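Local coordinates for tryptophan halogenase (Shewanella frigidimarina, PDB 2PYX), which probably acts as a flavin-dependent monooxygenase of the tryptophan halogenase family, using bound FAD to support halogenation of an aromatic substrate, at residues Y127-A132 and T476-H481; T192-H197 and K215-I220. All coordinates share one frame; numbering follows the deposited sequence. Where two conformers were deposited one is given.

Contact 1 (Y127-A132 and T476-H481); sequences YWLPHA and TQLPTH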
# COMPACT_ATOMS: atom_id res chain seq x y z
N TYR A 127 -25.39 -3.75 13.01
CA TYR A 127 -26.23 -4.96 13.16
C TYR A 127 -25.45 -6.17 13.66
O TYR A 127 -26.03 -7.07 14.27
CB TYR A 127 -26.97 -5.24 11.83
CG TYR A 127 -27.87 -4.06 11.48
CD1 TYR A 127 -29.18 -3.97 11.97
CD2 TYR A 127 -27.38 -2.98 10.74
CE1 TYR A 127 -29.97 -2.83 11.72
CE2 TYR A 127 -28.18 -1.85 10.48
CZ TYR A 127 -29.49 -1.80 10.96
OH TYR A 127 -30.21 -0.65 10.69
N TRP A 128 -24.14 -6.20 13.39
CA TRP A 128 -23.28 -7.24 13.90
C TRP A 128 -22.96 -7.03 15.39
O TRP A 128 -22.81 -7.98 16.15
CB TRP A 128 -21.99 -7.35 13.06
CG TRP A 128 -20.93 -8.03 13.82
CD1 TRP A 128 -20.77 -9.37 14.00
CD2 TRP A 128 -19.92 -7.40 14.62
NE1 TRP A 128 -19.71 -9.61 14.81
CE2 TRP A 128 -19.18 -8.41 15.23
CE3 TRP A 128 -19.60 -6.06 14.88
CZ2 TRP A 128 -18.12 -8.13 16.08
CZ3 TRP A 128 -18.54 -5.80 15.70
CH2 TRP A 128 -17.81 -6.81 16.29
N LEU A 129 -22.85 -5.77 15.80
CA LEU A 129 -22.31 -5.43 17.09
C LEU A 129 -22.90 -6.22 18.28
O LEU A 129 -22.15 -6.68 19.15
CB LEU A 129 -22.43 -3.91 17.25
CG LEU A 129 -21.60 -3.21 18.29
CD1 LEU A 129 -20.12 -3.44 18.09
CD2 LEU A 129 -21.96 -1.72 18.26
N PRO A 130 -24.25 -6.37 18.34
CA PRO A 130 -24.79 -7.16 19.46
C PRO A 130 -24.28 -8.60 19.52
O PRO A 130 -24.43 -9.25 20.56
CB PRO A 130 -26.31 -7.15 19.21
CG PRO A 130 -26.55 -5.99 18.31
CD PRO A 130 -25.31 -5.88 17.45
N HIS A 131 -23.68 -9.10 18.44
CA HIS A 131 -23.30 -10.52 18.31
C HIS A 131 -21.81 -10.75 18.42
O HIS A 131 -21.31 -11.83 18.13
CB HIS A 131 -23.86 -11.04 17.00
CG HIS A 131 -25.33 -10.77 16.86
ND1 HIS A 131 -26.26 -11.45 17.60
CD2 HIS A 131 -26.01 -9.85 16.14
CE1 HIS A 131 -27.47 -10.97 17.33
NE2 HIS A 131 -27.34 -10.00 16.44
N ALA A 132 -21.09 -9.73 18.90
CA ALA A 132 -19.63 -9.73 18.90
C ALA A 132 -18.98 -10.86 19.68
O ALA A 132 -17.88 -11.31 19.36
CB ALA A 132 -19.12 -8.38 19.39
N THR A 476 -18.24 -0.79 21.43
CA THR A 476 -19.09 0.32 21.00
C THR A 476 -20.46 0.09 21.60
O THR A 476 -20.99 -1.04 21.56
CB THR A 476 -19.17 0.38 19.48
OG1 THR A 476 -17.87 0.69 18.96
CG2 THR A 476 -20.12 1.41 19.00
N GLN A 477 -21.02 1.14 22.18
CA GLN A 477 -22.38 1.11 22.73
C GLN A 477 -23.37 0.64 21.69
O GLN A 477 -23.34 1.10 20.54
CB GLN A 477 -22.74 2.51 23.26
CG GLN A 477 -24.09 2.65 23.98
CD GLN A 477 -24.15 3.91 24.77
OE1 GLN A 477 -24.29 4.98 24.21
NE2 GLN A 477 -24.03 3.80 26.09
N LEU A 478 -24.27 -0.27 22.06
CA LEU A 478 -25.24 -0.79 21.08
C LEU A 478 -26.25 0.27 20.67
O LEU A 478 -26.72 1.05 21.50
CB LEU A 478 -25.97 -2.01 21.63
CG LEU A 478 -25.15 -3.19 22.11
CD1 LEU A 478 -26.13 -4.31 22.44
CD2 LEU A 478 -24.18 -3.64 21.07
N PRO A 479 -26.59 0.31 19.37
CA PRO A 479 -27.71 1.12 18.89
C PRO A 479 -28.99 0.76 19.61
O PRO A 479 -29.21 -0.40 19.96
CB PRO A 479 -27.84 0.72 17.43
CG PRO A 479 -26.52 0.23 17.06
CD PRO A 479 -25.91 -0.40 18.26
N THR A 480 -29.82 1.77 19.81
CA THR A 480 -31.15 1.59 20.41
C THR A 480 -32.18 1.82 19.32
O THR A 480 -31.88 2.36 18.25
CB THR A 480 -31.41 2.58 21.57
OG1 THR A 480 -31.55 3.92 21.07
CG2 THR A 480 -30.31 2.53 22.58
N HIS A 481 -33.42 1.42 19.60
CA HIS A 481 -34.54 1.71 18.69
C HIS A 481 -34.23 1.31 17.25
O HIS A 481 -34.55 2.03 16.31
CB HIS A 481 -34.94 3.18 18.76
CG HIS A 481 -35.35 3.63 20.12
ND1 HIS A 481 -34.43 4.04 21.07
CD2 HIS A 481 -36.55 3.65 20.74
CE1 HIS A 481 -35.06 4.34 22.19
NE2 HIS A 481 -36.35 4.11 22.01
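With CG of L129 swung opposite its backbone N (chi1 -162°, in one of two deposited conformers, the one described throughout), the isobutyl group is carried toward the 476-481 loop, while chi1 of -56° places CG of L478 beside its own backbone N, with the CD2 methyl against L129. The two leucines meet obliquely, CD2 of L478 lying 3.8 Å from CG of L129. That same methyl sits 3.9 Å from N of P130, and CD1 of L478 approaches CB of P130 at 4.3 Å, so L478 lies over the L129-P130 junction.

The forked end of L129 reaches further along the loop. Its CD2 branch packs 3.7 Å from CB of T476, the side chains crossing at about a right angle, rests 3.5 Å from the carbonyl O of T476 in van der Waals contact, and stands 4.2 Å from CD of P479. The T476 side chain meets L129 through carbon, its hydroxyl being hydrogen-bonded to OH of Y470 and O of W443.

The contact thus joins the 3-10 turn after helix 125-128 to the loop between helices 462-471 and 484-507. Its side-chain chemistry is apolar, so its hold probably comes from van der Waals contact and exclusion of water around buried L129.

Contact 2 (T192-H197 and K215-I220); sequences THIRDH and KQNGEI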
# COMPACT_ATOMS: atom_id res chain seq x y z
N THR A 192 10.97 7.73 -23.26
CA THR A 192 12.42 7.84 -23.46
C THR A 192 13.14 7.59 -22.15
O THR A 192 12.79 8.17 -21.12
CB THR A 192 12.78 9.20 -24.00
OG1 THR A 192 12.13 9.39 -25.27
CG2 THR A 192 14.31 9.33 -24.16
N HIS A 193 14.14 6.70 -22.18
CA HIS A 193 14.86 6.28 -21.00
C HIS A 193 16.30 6.80 -21.11
O HIS A 193 16.99 6.53 -22.10
CB HIS A 193 14.84 4.75 -20.95
CG HIS A 193 15.36 4.14 -19.69
ND1 HIS A 193 15.62 2.79 -19.57
CD2 HIS A 193 15.61 4.69 -18.48
CE1 HIS A 193 16.01 2.54 -18.34
NE2 HIS A 193 16.04 3.67 -17.66
N ILE A 194 16.75 7.52 -20.09
CA ILE A 194 18.15 7.99 -20.03
C ILE A 194 18.73 7.42 -18.76
O ILE A 194 18.15 7.58 -17.69
CB ILE A 194 18.27 9.51 -20.00
CG1 ILE A 194 17.71 10.12 -21.27
CG2 ILE A 194 19.74 9.93 -19.79
CD1 ILE A 194 17.62 11.63 -21.22
N ARG A 195 19.87 6.72 -18.88
CA ARG A 195 20.59 6.22 -17.71
C ARG A 195 21.77 7.14 -17.43
O ARG A 195 22.80 7.03 -18.11
CB ARG A 195 21.14 4.82 -17.98
CG ARG A 195 20.10 3.71 -18.09
CD ARG A 195 19.30 3.57 -16.82
NE ARG A 195 19.17 2.18 -16.39
CZ ARG A 195 19.68 1.66 -15.28
NH1 ARG A 195 20.37 2.41 -14.43
NH2 ARG A 195 19.49 0.38 -15.01
N ASP A 196 21.63 8.03 -16.45
CA ASP A 196 22.65 9.06 -16.18
C ASP A 196 22.41 9.78 -14.85
O ASP A 196 21.35 9.62 -14.23
CB ASP A 196 22.62 10.10 -17.31
CG ASP A 196 23.93 10.88 -17.46
OD1 ASP A 196 24.86 10.67 -16.65
OD2 ASP A 196 23.99 11.70 -18.40
N HIS A 197 23.40 10.57 -14.42
CA HIS A 197 23.26 11.44 -13.25
C HIS A 197 22.85 12.84 -13.62
O HIS A 197 23.16 13.32 -14.72
CB HIS A 197 24.59 11.52 -12.50
CG HIS A 197 25.16 10.19 -12.15
ND1 HIS A 197 25.96 9.48 -13.02
CD2 HIS A 197 25.02 9.42 -11.05
CE1 HIS A 197 26.32 8.34 -12.45
NE2 HIS A 197 25.75 8.28 -11.26
N LYS A 215 25.11 14.55 -16.52
CA LYS A 215 26.56 14.37 -16.52
C LYS A 215 27.11 14.06 -17.93
O LYS A 215 28.19 14.57 -18.30
CB LYS A 215 26.94 13.27 -15.54
CG LYS A 215 28.44 13.14 -15.34
CD LYS A 215 28.76 12.38 -14.08
CE LYS A 215 30.26 12.42 -13.83
NZ LYS A 215 30.66 11.69 -12.59
N GLN A 216 26.38 13.28 -18.72
CA GLN A 216 26.82 12.92 -20.08
C GLN A 216 25.76 12.87 -21.19
O GLN A 216 26.04 12.37 -22.28
CB GLN A 216 27.56 11.58 -20.03
CG GLN A 216 26.72 10.38 -19.72
CD GLN A 216 27.57 9.12 -19.62
OE1 GLN A 216 27.09 8.00 -19.88
NE2 GLN A 216 28.84 9.28 -19.22
N ASN A 217 24.56 13.40 -20.95
CA ASN A 217 23.51 13.44 -21.97
C ASN A 217 23.05 14.87 -22.27
O ASN A 217 21.95 15.10 -22.81
CB ASN A 217 22.31 12.57 -21.55
CG ASN A 217 22.56 11.08 -21.77
OD1 ASN A 217 22.24 10.54 -22.83
ND2 ASN A 217 23.16 10.43 -20.78
N GLY A 218 23.88 15.84 -21.92
CA GLY A 218 23.55 17.23 -22.17
C GLY A 218 22.40 17.74 -21.31
O GLY A 218 22.14 17.21 -20.21
N GLU A 219 21.76 18.79 -21.80
CA GLU A 219 20.67 19.48 -21.08
C GLU A 219 19.33 18.86 -21.49
O GLU A 219 19.08 18.64 -22.68
CB GLU A 219 20.65 20.97 -21.40
CG GLU A 219 21.97 21.66 -21.18
CD GLU A 219 21.85 23.16 -21.31
OE1 GLU A 219 20.83 23.65 -21.84
OE2 GLU A 219 22.80 23.85 -20.88
N ILE A 220 18.51 18.55 -20.48
CA ILE A 220 17.20 17.96 -20.68
C ILE A 220 16.21 18.98 -20.15
O ILE A 220 16.17 19.23 -18.93
CB ILE A 220 17.07 16.63 -19.91
CG1 ILE A 220 18.13 15.62 -20.34
CG2 ILE A 220 15.66 16.01 -20.11
CD1 ILE A 220 17.98 15.13 -21.78
O HOH W 1 23.91 7.82 -20.44
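D196 sends its carboxylate into the turn formed by K215, Q216 and N217, and this is the tightly bonded part of the contact. With chi1 at -158° the carboxylate lies opposite the D196 backbone N, where OD2 accepts two hydrogen bonds from the turn. N of Q216 meets the syn lone pair of OD2 at 2.9 Å; ND2 of N217 comes from above the carboxylate plane at 2.8 Å, almost straight (175°) and with OD2 in its own amide plane. The second oxygen is used locally: OD1 accepts from N of H197 at 2.7 Å. The buried carboxylate is therefore gripped at both oxygens, which probably helps to stabilise its negative charge. Were D196 replaced by an alanine, N of Q216 and N of H197 would probably be left without these acceptors, and ND2 of N217 would keep its water but lose the carboxylate. I194 packs closely too, its CG2 lying 3.6 Å from ND2 of N217 and its CD1 meeting CD1 of I220 tip to tip at 3.6 Å.

Beyond this grip, K215 N donates to O of H197 at 2.9 Å, but the extended lysine chain merely runs beside the imidazole, and its end leads away. On the solvent side a water bridges the segments: it accepts from ND2 of N217 and donates to O of R195 and, at a longer 3.2 Å, to OE1 of Q216.

Strand 192-195 is the outermost strand on its side of the six-stranded Rossmann-type sheet, pairing with strand 44-49. The turn 215-218 links strands 209-214 and 219-221 of the small antiparallel sheet, so the contact fastens that three-stranded sheet to the edge of the probable FAD-binding domain, with helix 174-187 packed against H193.

Both contacts lie near the periphery, each centred about 31 Å from the centre of the chain but on opposite sides of it; their own centres are about 62 Å apart, and they share no helix or strand. Neither belongs to the deep core: contact 1 is partly buried, with two buried residues, L129 and T476, and contact 2 is a surface contact with one, D196. The chemistry differs accordingly. Contact 1 joins the end of helix 125-128 and its 3-10 turn to a loop through aliphatic packing, away from the annotated sites, whereas contact 2 ties two sheets through hydrogen bonds to a buried, probably charged carboxylate and a bridging water, close to V198 of the predicted FAD site.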